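Local coordinates for protein arylsulfatase (PDB 7AJ0) that probably removes sulfate groups from the algal polysaccharide fucoidan in an exo-acting manner, working as a calcium-containing hexameric sulfatase, at residues M489-A492 with T493-K497; V306-L309 with K310-Q314; I28-P31 with E32-K35; T446-P449 with R450-I453. All blocks are in the same frame, centred on the assembly; numbering follows the deposited sequence.

Contact 1: residues M489-A492 with T493-K497; sequences MPQA and TKFMK
Phe495 N donates to Gln491 O at 2.9 Å with an N-H...O angle of 156°, the shortest of four successive i to i+4 bonds in which Thr493, Lys494, Phe495 and Met496 reach back to Met489, Pro490, Gln491 and Ala492. One water joins two polar ends, donating to Gln491 OE1 at 2.8 Å and accepting from Lys494 NZ at 3.1 Å. Gln491 OE1 also takes a hydrogen bond from Asn12 ND2, so two donors grip this oxygen, and Lys494 NZ also makes a long, weak ion pair with Asp128 of a second subunit, whose Leu125 packs on Pro490. The Gln491 and Lys494 side chains themselves cross at about a right angle, with Gln491 OE1 3.7 Å from Lys494 CD. The bonding pattern is that of the opening turns of helix 489-505, the last helix of the chain, which lies against strands 420-425 and 428-434 of the antiparallel sheet. With CG anti to the backbone N (chi1 -176°) and a bend at chi2, Gln491 brings NE2 over one face of the Phe495 ring, offset toward the rim, with the amide plane steep to the ring (73°). There NE2 of Gln491 is 3.3 Å from Phe495 CZ. Gln491 CG adds a contact of 3.7 Å to Phe495 CE2. Trp434 meets Phe495 edge-to-face, while Met496 packs on Phe429.

Contact 2: residues V306-L309 with K310-Q314; sequences VALL and KEKGQ
Leu309 O receives Gln314 N at 2.9 Å in an almost straight bond (N-H...O 169°), and this 6-to-1 link, together with Gly313 N to Lys310 O at 3.0 Å and the positive phi of Gly313 (67°), defines a Schellman motif closing helix 290-311, in whose last turn Lys310, Glu311 and Lys312 bond back to Val306, Ala307 and Leu308 in regular helical fashion. Among the side chains, Leu308 and Lys312 run alongside each other in the same direction. Leu308 CD1 lies 4.0 Å from Lys312 CG, a position reached because Leu308 CG is anti to its own amide nitrogen (chi1 170°). Lys312 CG also rests 3.4 Å from Leu308 O. This pair packs on helix 240-258, with Asn253 touching both residues. On the inner flank Leu309 sits on Thr318 and Ile320 of strand 318-324, and Gln314 sends OE1 to Asn53 ND2. The chemistry is therefore divided: mostly aliphatic carbons, with one amide bond from Gln314 to Asn53, join the helix end to its neighbours, backbone bonds turn the chain toward the next strand, and Lys312 NZ makes a long, weak ion pair with Asp257.

Contact 3: residues I28-P31 with E32-K35; sequences IPRP and EQEK
Arg30, at the N-cap position, accepts Glu34 N on its carbonyl oxygen O at 2.8 Å, and Pro31 O takes Lys35 N at 3.0 Å; these are the first backbone bonds of helix 31-48 within the segments. Pro31, whose nitrogen carries no hydrogen, occupies the first helical position, where none is required. By van der Waals contact, Arg30 and Gln33 lie side by side and point the same way. Gln33 NE2 is 3.9 Å from Arg30 CB and Gln33 OE1 is 4.0 Å from Arg30 CD. Their guanidinium and amide planes differ by only 12°, although the amide lies beside the aliphatic part of the arginine. A bend at chi2 (-64°) turns the arginine back along its own chain, placing Ile28 CG2 3.4 Å above the centre of the guanidinium. Among polar side-chain links, Arg30 NH2 binds Ser416 O, while Gln33 OE1 accepts from Lys415 N and NE2 donates to Ala407 O. An alanine in place of Gln33 is likely to leave Lys415 N and Ala407 O without these partners and bare one flank of the arginine. The charged links comprise Glu34 with Arg386 and, one helical turn apart, Lys35 NZ with Glu32 OE2 at 3.3 Å on the syn side. Neutral amide and charged groups thus share in tying the helix start to the chain around it, whereas the exposed Glu32-Lys35 pair is probably weakened by solvent.

Contact 4: residues T446-P449 with R450-I453; sequences TAVP and RRNI
The guanidinium of Arg451, a side chain that runs alongside Val448 with CG 3.9 Å from Val448 CB, is held at two nitrogens, NH1 in a salt bridge with Asp454 and NH2 in a hydrogen bond to Gln483 of a third subunit. The guanidinium of Arg450 makes a cation-pi contact with Trp333, while its NH2 meets both Asp473 and Ala478 O of a fourth subunit, and the Pro449 ring packs on Pro449 of a fifth. In the backbone, Arg451 N donates to Val448 O at 3.0 Å, approaching from above the carbonyl plane, 35° out of it. Arg450 has a phi of 80°, and its CB comes within 2.9 Å of Pro449 O, the close approach expected when a residue with a side chain takes this place in the turn. Thr446 puts its methyl anti to the backbone N, bringing CG2 3.4 Å from Arg451 O, while OG1 on the other branch hydrogen-bonds to Ser456 OG. A valine in place of Thr446 would probably cost Ser456 that partner and loosen the tie between this end of strand 442-446 and the returning chain. Arg451 is also the centre of an inverse gamma turn, with a weak bond of 3.1 Å from Asn452 N to Arg450 O. A type II beta turn from Val448 to Arg451, with proline second and a positive phi third, is thus built into the connection between antiparallel strands 442-446 and 456-460, at a junction of several subunits of the hexamer.

In the fold
Contacts 1 and 2 are partly buried, contacts 3 and 4 lie at the surface. Three concern helix ends: contacts 1 and 3 treat beginnings, contact 2 a C-terminal end, and each belongs to a different helix; contact 4 alone is a turn between strands. Contact 2 lies in the sulfatase domain, beside the large mixed beta-sheet, on the opposite side of the chain's centre from contacts 1 and 4, and relies on aliphatic packing. Contacts 1 and 3 come within about 8 Å at their nearest atoms without touching. Contacts 2 and 3 touch no other subunit, contact 1 touches one, and contact 4 touches three, its arginines dividing their bonds between their own chain and neighbouring subunits.

Contact 1: residues M489-A492 with T493-K497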
loop_
_atom_site.group_PDB
_atom_site.type_symbol
_atom_site.label_atom_id
_atom_site.label_comp_id
_atom_site.label_asym_id
_atom_site.label_seq_id
_atom_site.Cartn_x
_atom_site.Cartn_y
_atom_site.Cartn_z
ATOM N N MET A 489 23.290 18.801 -6.679
ATOM C CA MET A 489 21.941 19.004 -7.192
ATOM C C MET A 489 21.825 20.212 -8.113
ATOM O O MET A 489 21.157 20.094 -9.156
ATOM C CB MET A 489 20.954 19.129 -6.025
ATOM C CG MET A 489 19.496 18.992 -6.434
ATOM S SD MET A 489 19.097 17.365 -7.115
ATOM C CE MET A 489 17.927 16.766 -5.892
ATOM N N PRO A 490 22.408 21.376 -7.810
ATOM C CA PRO A 490 22.322 22.487 -8.773
ATOM C C PRO A 490 22.958 22.167 -10.114
ATOM O O PRO A 490 22.495 22.676 -11.143
ATOM C CB PRO A 490 23.039 23.644 -8.057
ATOM C CG PRO A 490 23.773 23.026 -6.912
ATOM C CD PRO A 490 23.007 21.796 -6.530
ATOM N N GLN A 491 24.002 21.333 -10.143
ATOM C CA GLN A 491 24.602 20.961 -11.421
ATOM C C GLN A 491 23.688 20.023 -12.201
ATOM O O GLN A 491 23.588 20.124 -13.428
ATOM C CB GLN A 491 25.969 20.318 -11.199
ATOM C CG GLN A 491 26.706 19.985 -12.491
ATOM C CD GLN A 491 26.954 21.210 -13.354
ATOM O OE1 GLN A 491 27.308 22.275 -12.848
ATOM N NE2 GLN A 491 26.755 21.068 -14.660
ATOM N N ALA A 492 23.018 19.099 -11.506
ATOM C CA ALA A 492 22.074 18.214 -12.180
ATOM C C ALA A 492 20.952 19.010 -12.834
ATOM O O ALA A 492 20.466 18.646 -13.912
ATOM C CB ALA A 492 21.502 17.201 -11.189
ATOM N N THR A 493 20.525 20.101 -12.195
ATOM C CA THR A 493 19.502 20.949 -12.795
ATOM C C THR A 493 20.067 21.741 -13.967
ATOM O O THR A 493 19.377 21.949 -14.971
ATOM C CB THR A 493 18.912 21.883 -11.739
ATOM O OG1 THR A 493 18.204 21.106 -10.764
ATOM C CG2 THR A 493 17.957 22.882 -12.371
ATOM N N LYS A 494 21.320 22.191 -13.858
ATOM C CA LYS A 494 21.961 22.842 -14.995
ATOM C C LYS A 494 21.988 21.918 -16.206
ATOM O O LYS A 494 21.732 22.352 -17.336
ATOM C CB LYS A 494 23.380 23.275 -14.632
ATOM C CG LYS A 494 23.471 24.601 -13.897
ATOM C CD LYS A 494 24.926 25.018 -13.725
ATOM C CE LYS A 494 25.059 26.274 -12.875
ATOM N NZ LYS A 494 24.919 25.978 -11.422
ATOM N N PHE A 495 22.290 20.635 -15.988
ATOM C CA PHE A 495 22.325 19.688 -17.099
ATOM C C PHE A 495 20.938 19.515 -17.714
ATOM O O PHE A 495 20.800 19.451 -18.941
ATOM C CB PHE A 495 22.871 18.339 -16.631
ATOM C CG PHE A 495 24.374 18.290 -16.504
ATOM C CD1 PHE A 495 25.194 18.882 -17.451
ATOM C CD2 PHE A 495 24.965 17.634 -15.436
ATOM C CE1 PHE A 495 26.569 18.828 -17.330
ATOM C CE2 PHE A 495 26.339 17.576 -15.311
ATOM C CZ PHE A 495 27.142 18.173 -16.260
ATOM N N MET A 496 19.898 19.429 -16.879
ATOM C CA MET A 496 18.543 19.328 -17.412
ATOM C C MET A 496 18.201 20.548 -18.256
ATOM O O MET A 496 17.751 20.423 -19.401
ATOM C CB MET A 496 17.528 19.176 -16.278
ATOM C CG MET A 496 16.102 19.526 -16.700
ATOM S SD MET A 496 14.872 19.283 -15.407
ATOM C CE MET A 496 15.367 20.524 -14.213
ATOM N N LYS A 497 18.391 21.744 -17.692
ATOM C CA LYS A 497 18.015 22.967 -18.393
ATOM C C LYS A 497 18.721 23.066 -19.738
ATOM O O LYS A 497 18.093 23.350 -20.763
ATOM C CB LYS A 497 18.341 24.184 -17.526
ATOM C CG LYS A 497 17.606 24.221 -16.194
ATOM C CD LYS A 497 16.151 24.622 -16.366
ATOM C CE LYS A 497 15.446 24.756 -15.019
ATOM N NZ LYS A 497 16.088 25.778 -14.142
HETATM O O HOH W 1 27.256 24.074 -10.716
#

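Contact 2: residues V306-L309 with K310-Q314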
loop_
_atom_site.group_PDB
_atom_site.type_symbol
_atom_site.label_atom_id
_atom_site.label_comp_id
_atom_site.label_asym_id
_atom_site.label_seq_id
_atom_site.Cartn_x
_atom_site.Cartn_y
_atom_site.Cartn_z
ATOM N N VAL A 306 30.393 -15.428 -34.751
ATOM C CA VAL A 306 31.793 -15.232 -34.389
ATOM C C VAL A 306 32.669 -16.265 -35.086
ATOM O O VAL A 306 33.770 -15.952 -35.556
ATOM C CB VAL A 306 31.961 -15.293 -32.859
ATOM C CG1 VAL A 306 33.429 -15.448 -32.487
ATOM C CG2 VAL A 306 31.367 -14.051 -32.205
ATOM N N ALA A 307 32.200 -17.512 -35.159
ATOM C CA ALA A 307 32.992 -18.552 -35.806
ATOM C C ALA A 307 33.085 -18.324 -37.308
ATOM O O ALA A 307 34.098 -18.671 -37.925
ATOM C CB ALA A 307 32.395 -19.927 -35.512
ATOM N N LEU A 308 32.043 -17.750 -37.911
ATOM C CA LEU A 308 32.102 -17.406 -39.327
ATOM C C LEU A 308 33.165 -16.343 -39.582
ATOM O O LEU A 308 33.959 -16.456 -40.523
ATOM C CB LEU A 308 30.730 -16.931 -39.803
ATOM C CG LEU A 308 30.669 -16.317 -41.202
ATOM C CD1 LEU A 308 31.119 -17.320 -42.255
ATOM C CD2 LEU A 308 29.262 -15.807 -41.494
ATOM N N LEU A 309 33.195 -15.298 -38.750
ATOM C CA LEU A 309 34.204 -14.255 -38.915
ATOM C C LEU A 309 35.612 -14.821 -38.762
ATOM O O LEU A 309 36.532 -14.426 -39.488
ATOM C CB LEU A 309 33.965 -13.135 -37.902
ATOM C CG LEU A 309 32.675 -12.338 -38.085
ATOM C CD1 LEU A 309 32.413 -11.463 -36.870
ATOM C CD2 LEU A 309 32.737 -11.488 -39.343
ATOM N N LYS A 310 35.796 -15.745 -37.818
ATOM C CA LYS A 310 37.100 -16.376 -37.640
ATOM C C LYS A 310 37.490 -17.185 -38.868
ATOM O O LYS A 310 38.635 -17.118 -39.329
ATOM C CB LYS A 310 37.069 -17.261 -36.394
ATOM C CG LYS A 310 38.395 -17.887 -36.007
ATOM C CD LYS A 310 38.312 -18.455 -34.592
ATOM C CE LYS A 310 39.600 -19.140 -34.171
ATOM N NZ LYS A 310 39.589 -20.595 -34.484
ATOM N N GLU A 311 36.544 -17.949 -39.422
ATOM C CA GLU A 311 36.842 -18.788 -40.577
ATOM C C GLU A 311 37.172 -17.956 -41.809
ATOM O O GLU A 311 37.933 -18.406 -42.672
ATOM C CB GLU A 311 35.657 -19.717 -40.860
ATOM C CG GLU A 311 35.919 -20.775 -41.923
ATOM C CD GLU A 311 35.466 -20.352 -43.312
ATOM O OE1 GLU A 311 34.606 -19.451 -43.418
ATOM O OE2 GLU A 311 35.971 -20.929 -44.300
ATOM N N LYS A 312 36.619 -16.750 -41.906
ATOM C CA LYS A 312 36.902 -15.848 -43.012
ATOM C C LYS A 312 38.106 -14.952 -42.753
ATOM O O LYS A 312 38.434 -14.119 -43.604
ATOM C CB LYS A 312 35.673 -14.981 -43.303
ATOM C CG LYS A 312 34.469 -15.772 -43.786
ATOM C CD LYS A 312 34.233 -15.571 -45.274
ATOM C CE LYS A 312 33.787 -16.863 -45.941
ATOM N NZ LYS A 312 33.335 -16.631 -47.341
ATOM N N GLY A 313 38.765 -15.095 -41.606
ATOM C CA GLY A 313 39.917 -14.272 -41.300
ATOM C C GLY A 313 39.610 -12.807 -41.104
ATOM O O GLY A 313 40.460 -11.960 -41.398
ATOM N N GLN A 314 38.419 -12.482 -40.598
ATOM C CA GLN A 314 37.994 -11.097 -40.438
ATOM C C GLN A 314 37.779 -10.690 -38.984
ATOM O O GLN A 314 37.233 -9.610 -38.733
ATOM C CB GLN A 314 36.701 -10.849 -41.228
ATOM C CG GLN A 314 36.879 -10.866 -42.732
ATOM C CD GLN A 314 37.690 -9.687 -43.234
ATOM O OE1 GLN A 314 37.434 -8.538 -42.869
ATOM N NE2 GLN A 314 38.678 -9.968 -44.076
#

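Contact 3: residues I28-P31 with E32-K35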
loop_
_atom_site.group_PDB
_atom_site.type_symbol
_atom_site.label_atom_id
_atom_site.label_comp_id
_atom_site.label_asym_id
_atom_site.label_seq_id
_atom_site.Cartn_x
_atom_site.Cartn_y
_atom_site.Cartn_z
ATOM N N ILE A 28 33.592 14.771 -23.256
ATOM C CA ILE A 28 34.768 14.981 -22.407
ATOM C C ILE A 28 36.018 14.636 -23.211
ATOM O O ILE A 28 36.107 13.525 -23.756
ATOM C CB ILE A 28 34.676 14.126 -21.146
ATOM C CG1 ILE A 28 33.467 14.537 -20.305
ATOM C CG2 ILE A 28 35.959 14.243 -20.332
ATOM C CD1 ILE A 28 33.107 13.540 -19.222
ATOM N N PRO A 29 36.993 15.539 -23.311
ATOM C CA PRO A 29 38.226 15.192 -24.028
ATOM C C PRO A 29 38.974 14.064 -23.329
ATOM O O PRO A 29 39.106 14.045 -22.104
ATOM C CB PRO A 29 39.033 16.498 -24.012
ATOM C CG PRO A 29 38.035 17.575 -23.729
ATOM C CD PRO A 29 36.994 16.943 -22.856
ATOM N N ARG A 30 39.455 13.113 -24.128
ATOM C CA ARG A 30 40.330 12.039 -23.653
ATOM C C ARG A 30 41.561 11.985 -24.550
ATOM O O ARG A 30 41.799 10.996 -25.252
ATOM C CB ARG A 30 39.598 10.700 -23.641
ATOM C CG ARG A 30 38.326 10.681 -22.804
ATOM C CD ARG A 30 38.605 10.900 -21.326
ATOM N NE ARG A 30 37.386 10.800 -20.527
ATOM C CZ ARG A 30 37.266 11.240 -19.277
ATOM N NH1 ARG A 30 38.294 11.821 -18.672
ATOM N NH2 ARG A 30 36.112 11.106 -18.635
ATOM N N PRO A 31 42.378 13.043 -24.541
ATOM C CA PRO A 31 43.417 13.167 -25.581
ATOM C C PRO A 31 44.451 12.056 -25.567
ATOM O O PRO A 31 44.934 11.664 -26.636
ATOM C CB PRO A 31 44.047 14.540 -25.282
ATOM C CG PRO A 31 43.708 14.822 -23.850
ATOM C CD PRO A 31 42.374 14.181 -23.603
ATOM N N GLU A 32 44.818 11.538 -24.392
ATOM C CA GLU A 32 45.793 10.451 -24.360
ATOM C C GLU A 32 45.173 9.148 -24.855
ATOM O O GLU A 32 45.807 8.392 -25.598
ATOM C CB GLU A 32 46.357 10.285 -22.951
ATOM C CG GLU A 32 47.161 11.485 -22.462
ATOM C CD GLU A 32 48.299 11.858 -23.401
ATOM O OE1 GLU A 32 49.048 10.952 -23.830
ATOM O OE2 GLU A 32 48.434 13.058 -23.720
ATOM N N GLN A 33 43.931 8.870 -24.456
ATOM C CA GLN A 33 43.229 7.712 -24.999
ATOM C C GLN A 33 43.037 7.851 -26.505
ATOM O O GLN A 33 43.133 6.865 -27.246
ATOM C CB GLN A 33 41.884 7.542 -24.289
ATOM C CG GLN A 33 42.012 7.189 -22.809
ATOM C CD GLN A 33 40.683 7.200 -22.067
ATOM O OE1 GLN A 33 40.635 7.496 -20.875
ATOM N NE2 GLN A 33 39.604 6.870 -22.766
ATOM N N GLU A 34 42.779 9.073 -26.979
ATOM C CA GLU A 34 42.590 9.290 -28.411
ATOM C C GLU A 34 43.872 9.004 -29.186
ATOM O O GLU A 34 43.821 8.452 -30.292
ATOM C CB GLU A 34 42.106 10.721 -28.657
ATOM C CG GLU A 34 42.005 11.126 -30.123
ATOM C CD GLU A 34 40.947 10.350 -30.890
ATOM O OE1 GLU A 34 40.124 9.660 -30.253
ATOM O OE2 GLU A 34 40.942 10.431 -32.138
ATOM N N LYS A 35 45.029 9.376 -28.633
ATOM C CA LYS A 35 46.290 9.032 -29.282
ATOM C C LYS A 35 46.435 7.522 -29.433
ATOM O O LYS A 35 46.847 7.032 -30.490
ATOM C CB LYS A 35 47.470 9.594 -28.493
ATOM C CG LYS A 35 47.780 11.052 -28.774
ATOM C CD LYS A 35 48.974 11.513 -27.953
ATOM C CE LYS A 35 48.849 12.977 -27.559
ATOM N NZ LYS A 35 49.915 13.384 -26.596
#

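Contact 4: residues T446-P449 with R450-I453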
loop_
_atom_site.group_PDB
_atom_site.type_symbol
_atom_site.label_atom_id
_atom_site.label_comp_id
_atom_site.label_asym_id
_atom_site.label_seq_id
_atom_site.Cartn_x
_atom_site.Cartn_y
_atom_site.Cartn_z
ATOM N N THR A 446 4.140 1.820 -10.338
ATOM C CA THR A 446 3.492 0.629 -10.868
ATOM C C THR A 446 2.462 0.098 -9.880
ATOM O O THR A 446 2.779 -0.131 -8.707
ATOM C CB THR A 446 4.533 -0.450 -11.180
ATOM O OG1 THR A 446 5.566 0.107 -12.004
ATOM C CG2 THR A 446 3.887 -1.625 -11.897
ATOM N N ALA A 447 1.239 -0.115 -10.365
ATOM C CA ALA A 447 0.123 -0.500 -9.511
ATOM C C ALA A 447 -0.018 -2.006 -9.341
ATOM O O ALA A 447 -0.556 -2.455 -8.323
ATOM C CB ALA A 447 -1.185 0.068 -10.073
ATOM N N VAL A 448 0.438 -2.795 -10.309
ATOM C CA VAL A 448 0.362 -4.250 -10.260
ATOM C C VAL A 448 1.776 -4.791 -10.415
ATOM O O VAL A 448 2.510 -4.327 -11.291
ATOM C CB VAL A 448 -0.552 -4.828 -11.357
ATOM C CG1 VAL A 448 -0.687 -6.335 -11.198
ATOM C CG2 VAL A 448 -1.922 -4.164 -11.331
ATOM N N PRO A 449 2.203 -5.759 -9.603
ATOM C CA PRO A 449 3.563 -6.295 -9.759
ATOM C C PRO A 449 3.806 -6.816 -11.168
ATOM O O PRO A 449 2.967 -7.508 -11.748
ATOM C CB PRO A 449 3.624 -7.426 -8.722
ATOM C CG PRO A 449 2.590 -7.068 -7.707
ATOM C CD PRO A 449 1.488 -6.381 -8.470
ATOM N N ARG A 450 4.970 -6.471 -11.713
ATOM C CA ARG A 450 5.469 -6.830 -13.033
ATOM C C ARG A 450 4.884 -5.949 -14.137
ATOM O O ARG A 450 5.361 -6.020 -15.270
ATOM C CB ARG A 450 5.197 -8.300 -13.411
ATOM C CG ARG A 450 5.849 -9.336 -12.518
ATOM C CD ARG A 450 5.681 -10.732 -13.120
ATOM N NE ARG A 450 6.279 -11.772 -12.290
ATOM C CZ ARG A 450 5.593 -12.689 -11.611
ATOM N NH1 ARG A 450 4.266 -12.723 -11.660
ATOM N NH2 ARG A 450 6.245 -13.588 -10.887
ATOM N N ARG A 451 3.879 -5.127 -13.857
ATOM C CA ARG A 451 3.107 -4.469 -14.910
ATOM C C ARG A 451 3.585 -3.035 -15.127
ATOM O O ARG A 451 2.823 -2.066 -15.061
ATOM C CB ARG A 451 1.620 -4.517 -14.569
ATOM C CG ARG A 451 1.007 -5.897 -14.747
ATOM C CD ARG A 451 1.034 -6.297 -16.212
ATOM N NE ARG A 451 0.405 -7.588 -16.464
ATOM C CZ ARG A 451 0.090 -8.035 -17.673
ATOM N NH1 ARG A 451 0.343 -7.289 -18.742
ATOM N NH2 ARG A 451 -0.481 -9.223 -17.815
ATOM N N ASN A 452 4.882 -2.923 -15.424
ATOM C CA ASN A 452 5.485 -1.616 -15.656
ATOM C C ASN A 452 4.835 -0.910 -16.840
ATOM O O ASN A 452 4.522 0.284 -16.771
ATOM C CB ASN A 452 6.988 -1.776 -15.888
ATOM C CG ASN A 452 7.651 -2.641 -14.835
ATOM O OD1 ASN A 452 8.153 -3.728 -15.132
ATOM N ND2 ASN A 452 7.652 -2.165 -13.596
ATOM N N ILE A 453 4.623 -1.635 -17.938
ATOM C CA ILE A 453 4.088 -1.016 -19.144
ATOM C C ILE A 453 2.591 -0.765 -19.007
ATOM O O ILE A 453 2.095 0.320 -19.329
ATOM C CB ILE A 453 4.390 -1.896 -20.373
ATOM C CG1 ILE A 453 5.898 -2.034 -20.583
ATOM C CG2 ILE A 453 3.732 -1.316 -21.624
ATOM C CD1 ILE A 453 6.292 -3.162 -21.518
#